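Local atomic coordinates of monosaccharide ABC transporter substrate-binding protein, CUT2 family (Acidothermus cellulolyticus, PDB entry 4RU1), a protein that probably serves as the substrate-binding component of a carbohydrate ABC transporter and is seen here holding myo-inositol. Residues Thr128-Thr139 with Ser160-Lys170; Lys226-Val236 with Gln244-Gln252. One frame throughout, in Å; residues are numbered along the deposited sequence.

Contact 1: residues Thr128-Thr139 with Ser160-Lys170. With INS (1,2,3,4,5,6-hexahydroxy-cyclohexane), chain M.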
loop_
_atom_site.group_PDB
_atom_site.type_symbol
_atom_site.label_atom_id
_atom_site.label_comp_id
_atom_site.label_asym_id
_atom_site.label_seq_id
_atom_site.Cartn_x
_atom_site.Cartn_y
_atom_site.Cartn_z
ATOM N N THR A 128 -7.785 -8.134 0.395
ATOM C CA THR A 128 -9.069 -8.786 0.090
ATOM C C THR A 128 -10.182 -8.280 1.018
ATOM O O THR A 128 -11.235 -7.882 0.552
ATOM C CB THR A 128 -8.948 -10.302 0.113
ATOM O OG1 THR A 128 -7.942 -10.684 -0.857
ATOM C CG2 THR A 128 -10.231 -10.894 -0.290
ATOM N N VAL A 129 -9.920 -8.275 2.333
ATOM C CA VAL A 129 -10.937 -7.755 3.264
ATOM C C VAL A 129 -11.228 -6.286 2.995
ATOM O O VAL A 129 -12.385 -5.843 2.993
ATOM C CB VAL A 129 -10.486 -7.927 4.725
ATOM C CG1 VAL A 129 -11.459 -7.254 5.686
ATOM C CG2 VAL A 129 -10.408 -9.394 5.031
ATOM N N ALA A 130 -10.197 -5.472 2.704
ATOM C CA ALA A 130 -10.486 -4.061 2.478
ATOM C C ALA A 130 -11.343 -3.914 1.201
ATOM O O ALA A 130 -12.306 -3.112 1.160
ATOM C CB ALA A 130 -9.205 -3.222 2.394
ATOM N N GLY A 131 -11.017 -4.676 0.147
ATOM C CA GLY A 131 -11.806 -4.656 -1.096
ATOM C C GLY A 131 -13.224 -5.125 -0.863
ATOM O O GLY A 131 -14.166 -4.500 -1.301
ATOM N N GLN A 132 -13.404 -6.203 -0.119
ATOM C CA GLN A 132 -14.751 -6.698 0.224
ATOM C C GLN A 132 -15.519 -5.654 0.990
ATOM O O GLN A 132 -16.684 -5.459 0.722
ATOM C CB GLN A 132 -14.648 -7.994 1.069
ATOM C CG GLN A 132 -14.107 -9.175 0.288
ATOM C CD GLN A 132 -13.596 -10.316 1.161
ATOM O OE1 GLN A 132 -13.221 -10.101 2.305
ATOM N NE2 GLN A 132 -13.642 -11.545 0.661
ATOM N N ALA A 133 -14.863 -4.970 1.925
ATOM C CA ALA A 133 -15.541 -3.892 2.645
ATOM C C ALA A 133 -15.917 -2.705 1.732
ATOM O O ALA A 133 -16.928 -2.091 1.919
ATOM C CB ALA A 133 -14.640 -3.404 3.764
ATOM N N ALA A 134 -15.014 -2.377 0.795
ATOM C CA ALA A 134 -15.275 -1.241 -0.109
ATOM C C ALA A 134 -16.467 -1.600 -1.044
ATOM O O ALA A 134 -17.279 -0.759 -1.380
ATOM C CB ALA A 134 -14.009 -0.941 -0.960
ATOM N N GLY A 135 -16.568 -2.835 -1.497
ATOM C CA GLY A 135 -17.663 -3.240 -2.400
ATOM C C GLY A 135 -19.014 -3.131 -1.701
ATOM O O GLY A 135 -19.911 -2.540 -2.232
ATOM N N ALA A 136 -19.063 -3.568 -0.445
ATOM C CA ALA A 136 -20.280 -3.528 0.341
ATOM C C ALA A 136 -20.644 -2.091 0.667
ATOM O O ALA A 136 -21.804 -1.710 0.573
ATOM C CB ALA A 136 -20.088 -4.326 1.642
ATOM N N ARG A 137 -19.667 -1.278 1.024
ATOM C CA ARG A 137 -19.909 0.100 1.294
ATOM C C ARG A 137 -20.420 0.797 0.030
ATOM O O ARG A 137 -21.382 1.566 0.072
ATOM C CB ARG A 137 -18.681 0.806 1.830
ATOM C CG ARG A 137 -19.027 2.199 2.339
ATOM C CD ARG A 137 -17.797 2.882 2.900
ATOM N NE ARG A 137 -18.018 4.278 3.234
ATOM C CZ ARG A 137 -17.786 4.832 4.429
ATOM N NH1 ARG A 137 -17.348 4.081 5.436
ATOM N NH2 ARG A 137 -17.975 6.144 4.592
ATOM N N ALA A 138 -19.796 0.559 -1.134
ATOM C CA ALA A 138 -20.239 1.176 -2.380
ATOM C C ALA A 138 -21.700 0.819 -2.703
ATOM O O ALA A 138 -22.454 1.660 -3.167
ATOM C CB ALA A 138 -19.294 0.767 -3.484
ATOM N N THR A 139 -22.078 -0.427 -2.470
ATOM C CA THR A 139 -23.440 -0.898 -2.737
ATOM C C THR A 139 -24.412 -0.178 -1.798
ATOM O O THR A 139 -25.462 0.330 -2.227
ATOM C CB THR A 139 -23.489 -2.412 -2.528
ATOM O OG1 THR A 139 -22.800 -3.049 -3.600
ATOM C CG2 THR A 139 -24.952 -2.878 -2.544
ATOM N N SER A 160 -5.750 -8.055 -5.110
ATOM C CA SER A 160 -6.619 -8.489 -4.019
ATOM C C SER A 160 -7.679 -7.451 -3.753
ATOM O O SER A 160 -8.807 -7.807 -3.395
ATOM C CB SER A 160 -5.748 -8.706 -2.776
ATOM O OG SER A 160 -4.946 -9.849 -2.920
ATOM N N ARG A 161 -7.310 -6.164 -3.793
ATOM C CA ARG A 161 -8.274 -5.118 -3.544
ATOM C C ARG A 161 -9.437 -5.167 -4.551
ATOM O O ARG A 161 -10.611 -5.174 -4.157
ATOM C CB ARG A 161 -7.615 -3.716 -3.601
ATOM C CG ARG A 161 -6.633 -3.415 -2.502
ATOM C CD ARG A 161 -5.993 -2.037 -2.633
ATOM N NE ARG A 161 -5.083 -1.805 -1.497
ATOM C CZ ARG A 161 -4.179 -0.841 -1.473
ATOM N NH1 ARG A 161 -4.078 0.069 -2.432
ATOM N NH2 ARG A 161 -3.456 -0.706 -0.420
ATOM N N CYS A 162 -9.054 -5.257 -5.809
ATOM C CA CYS A 162 -10.089 -5.321 -6.866
ATOM C C CYS A 162 -10.876 -6.619 -6.801
ATOM O O CYS A 162 -12.154 -6.608 -6.947
ATOM C CB CYS A 162 -9.469 -5.097 -8.210
ATOM S SG CYS A 162 -8.717 -3.475 -8.300
ATOM N N ASN A 163 -10.210 -7.733 -6.569
ATOM C CA ASN A 163 -11.005 -8.988 -6.453
ATOM C C ASN A 163 -12.003 -8.856 -5.265
ATOM O O ASN A 163 -13.122 -9.356 -5.339
ATOM C CB ASN A 163 -10.096 -10.165 -6.324
ATOM C CG ASN A 163 -10.821 -11.424 -6.046
ATOM O OD1 ASN A 163 -10.770 -11.910 -4.947
ATOM N ND2 ASN A 163 -11.542 -11.945 -7.033
ATOM N N GLY A 164 -11.562 -8.231 -4.178
ATOM C CA GLY A 164 -12.455 -8.135 -3.041
ATOM C C GLY A 164 -13.653 -7.301 -3.367
ATOM O O GLY A 164 -14.794 -7.695 -2.990
ATOM N N VAL A 165 -13.480 -6.161 -4.056
ATOM C CA VAL A 165 -14.604 -5.302 -4.455
ATOM C C VAL A 165 -15.588 -6.139 -5.321
ATOM O O VAL A 165 -16.807 -6.029 -5.151
ATOM C CB VAL A 165 -14.109 -4.110 -5.272
ATOM C CG1 VAL A 165 -15.256 -3.385 -5.925
ATOM C CG2 VAL A 165 -13.370 -3.163 -4.396
ATOM N N GLN A 166 -15.048 -6.927 -6.251
ATOM C CA GLN A 166 -15.925 -7.649 -7.182
ATOM C C GLN A 166 -16.814 -8.620 -6.446
ATOM O O GLN A 166 -17.921 -8.815 -6.869
ATOM C CB GLN A 166 -15.081 -8.404 -8.229
ATOM C CG GLN A 166 -15.863 -9.113 -9.341
ATOM C CD GLN A 166 -14.961 -9.825 -10.323
ATOM O OE1 GLN A 166 -13.818 -10.186 -10.001
ATOM N NE2 GLN A 166 -15.475 -10.049 -11.535
ATOM N N GLN A 167 -16.303 -9.250 -5.368
ATOM C CA GLN A 167 -17.025 -10.224 -4.577
ATOM C C GLN A 167 -18.274 -9.701 -3.928
ATOM O O GLN A 167 -19.294 -10.441 -3.834
ATOM C CB GLN A 167 -16.104 -10.734 -3.465
ATOM C CG GLN A 167 -15.072 -11.711 -3.996
ATOM C CD GLN A 167 -14.220 -12.262 -2.883
ATOM O OE1 GLN A 167 -14.717 -12.564 -1.778
ATOM N NE2 GLN A 167 -12.911 -12.370 -3.134
ATOM N N THR A 168 -18.182 -8.493 -3.388
ATOM C CA THR A 168 -19.290 -7.915 -2.615
ATOM C C THR A 168 -20.095 -6.805 -3.299
ATOM O O THR A 168 -21.211 -6.491 -2.807
ATOM C CB THR A 168 -18.781 -7.363 -1.309
ATOM O OG1 THR A 168 -17.743 -6.431 -1.623
ATOM C CG2 THR A 168 -18.202 -8.466 -0.434
ATOM N N PHE A 169 -19.560 -6.124 -4.313
ATOM C CA PHE A 169 -20.310 -5.030 -5.001
ATOM C C PHE A 169 -21.470 -5.691 -5.788
ATOM O O PHE A 169 -21.257 -6.522 -6.642
ATOM C CB PHE A 169 -19.397 -4.283 -5.962
ATOM C CG PHE A 169 -20.074 -3.055 -6.565
ATOM C CD1 PHE A 169 -20.431 -1.981 -5.743
ATOM C CD2 PHE A 169 -20.357 -3.027 -7.909
ATOM C CE1 PHE A 169 -21.023 -0.872 -6.296
ATOM C CE2 PHE A 169 -20.998 -1.907 -8.473
ATOM C CZ PHE A 169 -21.312 -0.875 -7.691
ATOM N N LYS A 170 -22.696 -5.288 -5.495
ATOM C CA LYS A 170 -23.835 -5.942 -6.118
ATOM C C LYS A 170 -24.029 -5.624 -7.597
ATOM O O LYS A 170 -24.516 -6.445 -8.360
ATOM C CB LYS A 170 -25.117 -5.767 -5.277
ATOM C CG LYS A 170 -24.888 -6.373 -3.901
ATOM C CD LYS A 170 -26.107 -6.367 -2.994
ATOM C CE LYS A 170 -25.795 -7.223 -1.775
ATOM N NZ LYS A 170 -26.528 -6.735 -0.581
HETATM C C1 INS M . -0.542 1.532 -1.911
HETATM C C2 INS M . -0.349 2.275 -3.224
HETATM C C3 INS M . 1.110 2.146 -3.662
HETATM C C4 INS M . 1.607 0.718 -3.674
HETATM C C5 INS M . 1.449 0.060 -2.341
HETATM C C6 INS M . 0.039 0.122 -1.821
HETATM O O1 INS M . -1.906 1.549 -1.461
HETATM O O2 INS M . -1.143 1.567 -4.192
HETATM O O3 INS M . 1.165 2.693 -4.995
HETATM O O4 INS M . 2.994 0.661 -4.092
HETATM O O5 INS M . 1.803 -1.341 -2.371
HETATM O O6 INS M . -0.052 -0.413 -0.468
HETATM O O HOH W 1 -8.375 -11.667 -3.409
#
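T168 plugs into a hole framed by G131, Q132, G135 and A136, the knob of a tight pairing between helices 128-139 and 160-168. From CB, which lies 3.5 Å from the backbone O of Q132, its two branches part. OG1, set between backbone N and carbonyl carbon (chi1 56°), donates to Q132 O over 2.8 Å, in the carbonyl plane and on a lone pair, and also rests near G135 CA. CG2 lies against Q132 CB. Threonine suits the place because its hydroxyl gives Q132 O a second donor beside A136 N, while its methyl packs.

The helix axes come within 6.4 Å and cross at -39°, an approach that side chains at G131, G135 and G164 would block: a CB on any of them would clash with the opposite backbone. Backbone therefore meets backbone, and G131 CA stands 3.3 Å from R161 O in a CA-H...O contact. Along the more exposed flank Q132 NE2 donates to Q167 OE1 (2.9 Å) from above its carbonyl plane, the two amide planes nearly perpendicular at 82°.

Where the second helix ends, K170 N gives T139 OG1 an almost straight bond of 2.9 Å, and the two side chains cross at about a right angle, T139 CG2 lying against K170 CG and CD. F169, with CG opposite its backbone N, sets CE1 3.7 Å from A138 CB, and G135 O lies at the ring edge, in its plane. At the other end the extended R161 leaves the interface, and NH1 and NH2 both donate to O1 of myo-inositol. This is glycine-mediated close packing of helices in a periplasmic-binding-protein lobe, with one helix carrying a pocket arginine.

Contact 2: residues Lys226-Val236 with Gln244-Gln252. With INS (1,2,3,4,5,6-hexahydroxy-cyclohexane), chain M.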
loop_
_atom_site.group_PDB
_atom_site.type_symbol
_atom_site.label_atom_id
_atom_site.label_comp_id
_atom_site.label_asym_id
_atom_site.label_seq_id
_atom_site.Cartn_x
_atom_site.Cartn_y
_atom_site.Cartn_z
ATOM N N LYS A 226 -18.639 9.580 -9.052
ATOM C CA LYS A 226 -17.926 9.962 -7.859
ATOM C C LYS A 226 -16.585 9.195 -7.795
ATOM O O LYS A 226 -16.375 8.309 -8.559
ATOM C CB LYS A 226 -18.756 9.656 -6.615
ATOM C CG LYS A 226 -20.185 10.173 -6.646
ATOM C CD LYS A 226 -20.254 11.650 -6.681
ATOM C CE LYS A 226 -21.691 12.051 -7.059
ATOM N NZ LYS A 226 -22.068 13.359 -6.464
ATOM N N ILE A 227 -15.724 9.585 -6.863
ATOM C CA ILE A 227 -14.363 9.011 -6.709
ATOM C C ILE A 227 -14.226 8.649 -5.219
ATOM O O ILE A 227 -14.640 9.407 -4.344
ATOM C CB ILE A 227 -13.249 10.012 -7.096
ATOM C CG1 ILE A 227 -13.454 10.617 -8.507
ATOM C CG2 ILE A 227 -11.886 9.367 -7.026
ATOM C CD1 ILE A 227 -14.163 11.917 -8.579
ATOM N N ALA A 228 -13.579 7.516 -4.969
ATOM C CA ALA A 228 -13.153 7.030 -3.641
ATOM C C ALA A 228 -11.784 6.447 -3.788
ATOM O O ALA A 228 -11.381 6.081 -4.917
ATOM C CB ALA A 228 -14.116 6.029 -3.115
ATOM N N THR A 229 -10.994 6.402 -2.707
ATOM C CA THR A 229 -9.603 5.950 -2.865
ATOM C C THR A 229 -9.128 5.132 -1.695
ATOM O O THR A 229 -9.646 5.222 -0.542
ATOM C CB THR A 229 -8.664 7.156 -3.031
ATOM O OG1 THR A 229 -7.402 6.706 -3.560
ATOM C CG2 THR A 229 -8.483 7.954 -1.768
ATOM N N PHE A 230 -8.087 4.370 -1.980
ATOM C CA PHE A 230 -7.214 3.890 -0.941
ATOM C C PHE A 230 -6.178 4.969 -0.661
ATOM O O PHE A 230 -5.620 5.576 -1.642
ATOM C CB PHE A 230 -6.552 2.576 -1.384
ATOM C CG PHE A 230 -7.452 1.403 -1.409
ATOM C CD1 PHE A 230 -8.440 1.234 -2.367
ATOM C CD2 PHE A 230 -7.310 0.431 -0.466
ATOM C CE1 PHE A 230 -9.254 0.144 -2.335
ATOM C CE2 PHE A 230 -8.137 -0.645 -0.408
ATOM C CZ PHE A 230 -9.100 -0.838 -1.352
ATOM N N ASP A 231 -5.845 5.190 0.625
ATOM C CA ASP A 231 -4.701 6.008 1.116
ATOM C C ASP A 231 -4.975 7.486 1.166
ATOM O O ASP A 231 -5.855 8.043 0.514
ATOM C CB ASP A 231 -3.429 5.801 0.233
ATOM C CG ASP A 231 -2.987 4.363 0.120
ATOM O OD1 ASP A 231 -3.189 3.562 1.063
ATOM O OD2 ASP A 231 -2.387 4.006 -0.920
ATOM N N PHE A 232 -4.096 8.148 1.907
ATOM C CA PHE A 232 -4.056 9.587 1.980
ATOM C C PHE A 232 -2.839 10.128 1.263
ATOM O O PHE A 232 -1.831 9.460 1.217
ATOM C CB PHE A 232 -3.961 10.029 3.468
ATOM C CG PHE A 232 -5.252 9.930 4.217
ATOM C CD1 PHE A 232 -5.719 8.732 4.705
ATOM C CD2 PHE A 232 -6.055 11.036 4.319
ATOM C CE1 PHE A 232 -6.932 8.669 5.394
ATOM C CE2 PHE A 232 -7.303 10.979 4.960
ATOM C CZ PHE A 232 -7.723 9.795 5.500
ATOM N N ASN A 233 -2.943 11.348 0.756
ATOM C CA ASN A 233 -1.794 12.247 0.584
ATOM C C ASN A 233 -2.204 13.619 1.130
ATOM O O ASN A 233 -3.272 13.734 1.768
ATOM C CB ASN A 233 -1.355 12.310 -0.893
ATOM C CG ASN A 233 -2.335 13.043 -1.776
ATOM O OD1 ASN A 233 -3.386 13.511 -1.344
ATOM N ND2 ASN A 233 -2.015 13.089 -3.055
ATOM N N THR A 234 -1.397 14.631 0.867
ATOM C CA THR A 234 -1.587 15.904 1.490
ATOM C C THR A 234 -2.919 16.517 1.054
ATOM O O THR A 234 -3.499 17.351 1.777
ATOM C CB THR A 234 -0.434 16.899 1.193
ATOM O OG1 THR A 234 -0.265 17.092 -0.214
ATOM C CG2 THR A 234 0.859 16.379 1.730
ATOM N N GLN A 235 -3.411 16.087 -0.136
ATOM C CA GLN A 235 -4.613 16.664 -0.723
ATOM C C GLN A 235 -5.943 16.004 -0.327
ATOM O O GLN A 235 -7.010 16.580 -0.471
ATOM C CB GLN A 235 -4.477 16.639 -2.250
ATOM C CG GLN A 235 -3.346 17.527 -2.766
ATOM C CD GLN A 235 -3.022 17.226 -4.203
ATOM O OE1 GLN A 235 -3.347 17.987 -5.109
ATOM N NE2 GLN A 235 -2.400 16.093 -4.420
ATOM N N VAL A 236 -5.867 14.749 0.126
ATOM C CA VAL A 236 -7.053 13.958 0.384
ATOM C C VAL A 236 -7.989 14.518 1.464
ATOM O O VAL A 236 -9.171 14.539 1.286
ATOM C CB VAL A 236 -6.621 12.505 0.661
ATOM C CG1 VAL A 236 -7.781 11.697 1.204
ATOM C CG2 VAL A 236 -6.159 11.861 -0.651
ATOM N N GLN A 244 -15.108 15.981 -3.050
ATOM C CA GLN A 244 -14.379 15.497 -4.208
ATOM C C GLN A 244 -14.082 14.011 -4.081
ATOM O O GLN A 244 -13.882 13.360 -5.089
ATOM C CB GLN A 244 -13.121 16.290 -4.462
ATOM C CG GLN A 244 -13.390 17.664 -5.141
ATOM C CD GLN A 244 -12.117 18.427 -5.419
ATOM O OE1 GLN A 244 -11.376 18.772 -4.501
ATOM N NE2 GLN A 244 -11.857 18.692 -6.680
ATOM N N LEU A 245 -13.956 13.506 -2.855
ATOM C CA LEU A 245 -13.750 12.078 -2.590
ATOM C C LEU A 245 -14.789 11.572 -1.609
ATOM O O LEU A 245 -15.091 12.313 -0.600
ATOM C CB LEU A 245 -12.378 11.828 -1.995
ATOM C CG LEU A 245 -11.142 11.950 -2.883
ATOM C CD1 LEU A 245 -9.851 11.897 -2.062
ATOM C CD2 LEU A 245 -11.158 10.890 -3.962
ATOM N N GLN A 246 -15.442 10.470 -1.874
ATOM C CA GLN A 246 -16.424 9.895 -0.955
ATOM C C GLN A 246 -15.809 9.440 0.357
ATOM O O GLN A 246 -16.392 9.630 1.409
ATOM C CB GLN A 246 -17.196 8.753 -1.613
ATOM C CG GLN A 246 -17.843 9.081 -2.960
ATOM C CD GLN A 246 -18.762 10.248 -2.826
ATOM O OE1 GLN A 246 -18.471 11.423 -3.270
ATOM N NE2 GLN A 246 -19.849 9.973 -2.176
ATOM N N TRP A 247 -14.633 8.827 0.279
ATOM C CA TRP A 247 -13.970 8.280 1.429
ATOM C C TRP A 247 -12.590 7.857 0.989
ATOM O O TRP A 247 -12.326 7.789 -0.212
ATOM C CB TRP A 247 -14.751 7.115 2.044
ATOM C CG TRP A 247 -15.362 6.172 1.067
ATOM C CD1 TRP A 247 -16.685 6.118 0.732
ATOM C CD2 TRP A 247 -14.730 5.074 0.355
ATOM N NE1 TRP A 247 -16.922 5.094 -0.129
ATOM C CE2 TRP A 247 -15.738 4.449 -0.424
ATOM C CE3 TRP A 247 -13.403 4.621 0.228
ATOM C CZ2 TRP A 247 -15.462 3.342 -1.281
ATOM C CZ3 TRP A 247 -13.147 3.513 -0.656
ATOM C CH2 TRP A 247 -14.182 2.896 -1.365
ATOM N N ALA A 248 -11.722 7.599 1.970
ATOM C CA ALA A 248 -10.343 7.072 1.740
ATOM C C ALA A 248 -10.163 5.981 2.744
ATOM O O ALA A 248 -10.567 6.119 3.898
ATOM C CB ALA A 248 -9.298 8.132 1.921
ATOM N N ILE A 249 -9.551 4.899 2.333
ATOM C CA ILE A 249 -9.221 3.783 3.194
ATOM C C ILE A 249 -7.785 3.934 3.675
ATOM O O ILE A 249 -6.844 3.922 2.864
ATOM C CB ILE A 249 -9.391 2.434 2.491
ATOM C CG1 ILE A 249 -10.865 2.254 2.019
ATOM C CG2 ILE A 249 -8.923 1.325 3.360
ATOM C CD1 ILE A 249 -11.089 1.069 1.096
ATOM N N ASP A 250 -7.598 4.047 4.976
ATOM C CA ASP A 250 -6.283 4.212 5.563
ATOM C C ASP A 250 -5.713 2.842 5.962
ATOM O O ASP A 250 -6.398 2.070 6.646
ATOM C CB ASP A 250 -6.462 5.078 6.803
ATOM C CG ASP A 250 -5.182 5.548 7.426
ATOM O OD1 ASP A 250 -4.019 5.361 6.920
ATOM O OD2 ASP A 250 -5.353 6.150 8.507
ATOM N N GLN A 251 -4.506 2.597 5.470
ATOM C CA GLN A 251 -3.692 1.432 5.825
ATOM C C GLN A 251 -2.539 1.740 6.755
ATOM O O GLN A 251 -1.752 0.840 7.108
ATOM C CB GLN A 251 -3.142 0.675 4.599
ATOM C CG GLN A 251 -2.097 1.457 3.822
ATOM C CD GLN A 251 -1.470 0.670 2.666
ATOM O OE1 GLN A 251 -1.540 1.081 1.470
ATOM N NE2 GLN A 251 -0.808 -0.407 3.012
ATOM N N GLN A 252 -2.389 3.019 7.107
ATOM C CA GLN A 252 -1.336 3.519 8.015
ATOM C C GLN A 252 0.047 3.087 7.571
ATOM O O GLN A 252 0.772 2.355 8.278
ATOM C CB GLN A 252 -1.609 3.168 9.461
ATOM C CG GLN A 252 -2.900 3.735 9.995
ATOM C CD GLN A 252 -3.058 3.367 11.440
ATOM O OE1 GLN A 252 -3.408 2.179 11.752
ATOM N NE2 GLN A 252 -2.673 4.261 12.311
HETATM C C1 INS M . -0.542 1.532 -1.911
HETATM C C2 INS M . -0.349 2.275 -3.224
HETATM C C3 INS M . 1.110 2.146 -3.662
HETATM C C4 INS M . 1.607 0.718 -3.674
HETATM C C5 INS M . 1.449 0.060 -2.341
HETATM C C6 INS M . 0.039 0.122 -1.821
HETATM O O1 INS M . -1.906 1.549 -1.461
HETATM O O2 INS M . -1.143 1.567 -4.192
HETATM O O3 INS M . 1.165 2.693 -4.995
HETATM O O4 INS M . 2.994 0.661 -4.092
HETATM O O5 INS M . 1.803 -1.341 -2.371
HETATM O O6 INS M . -0.052 -0.413 -0.468
HETATM O O HOH W 2 -16.507 12.015 -5.463
HETATM O O HOH W 3 -5.228 1.767 2.035
HETATM O O HOH W 4 -3.139 4.650 3.752
#
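With chi1 at 41°, W247 CG sits between its backbone N and carbonyl carbon, and chi2 of -104° turns the six-membered ring so that one face meets A228 CB, while the extended chain of Q251 brings OE1 close to the D231 carboxylate. The A228 methyl stands 3.3 Å from the ring centroid, only 4° off the normal, a CH-pi contact that suits a residue as small as alanine. Replacing W247 with an alanine would probably leave A228 CB without the ring face it rests on and E141 without the indole N-H it accepts.

Strands 226-230 and 248-250 run parallel, joined through helix 236-241 as a beta-alpha-beta unit of the lobe's mixed sheet. T229 N donates to W247 O, T229 O accepts from I249 N at 2.9 Å, and D231 N reaches I249 O. F230 and I249 point the same way from the sheet, and I249 CD1 lies over the phenyl face, offset toward its rim. V236, the first residue of the crossover helix, sets CG1 against L245 CD1 (3.9 Å) and A248 CB, joining helix start to strand.

Beyond the strands D231 OD2 accepts from inositol O1 at 2.6 Å, and Q251 OE1 accepts from O6 at 2.9 Å. D231 OD1 and Q251 OE1, both acceptors, lie 3.0 Å apart without bonding each other; the Q251 amide is also held by NE2 donating to E256, and water 3 bridges D231 OD1 to I249 O.

Both segments of contact 1 precede those of contact 2 in the sequence, and the contact centres lie about 16 Å apart within one lobe. Helices 127-140 and 156-168 pack against the mixed sheet to which strands 226-230 and 248-250 belong, helix 127-140 on the face that carries F230 and I249. This helix joins the two contacts: A134 touches W247 and I249, A130 meets F230, and R137 makes a cation-pi contact with W247. At the inositol end R161 packs on F230 and forms a probable, weak hydrogen bond with Q251. R161 from contact 1 and D231 and Q251 from contact 2 line one pocket, which D33 and N108 help to complete, consistent with this lobe's packing helping to position them.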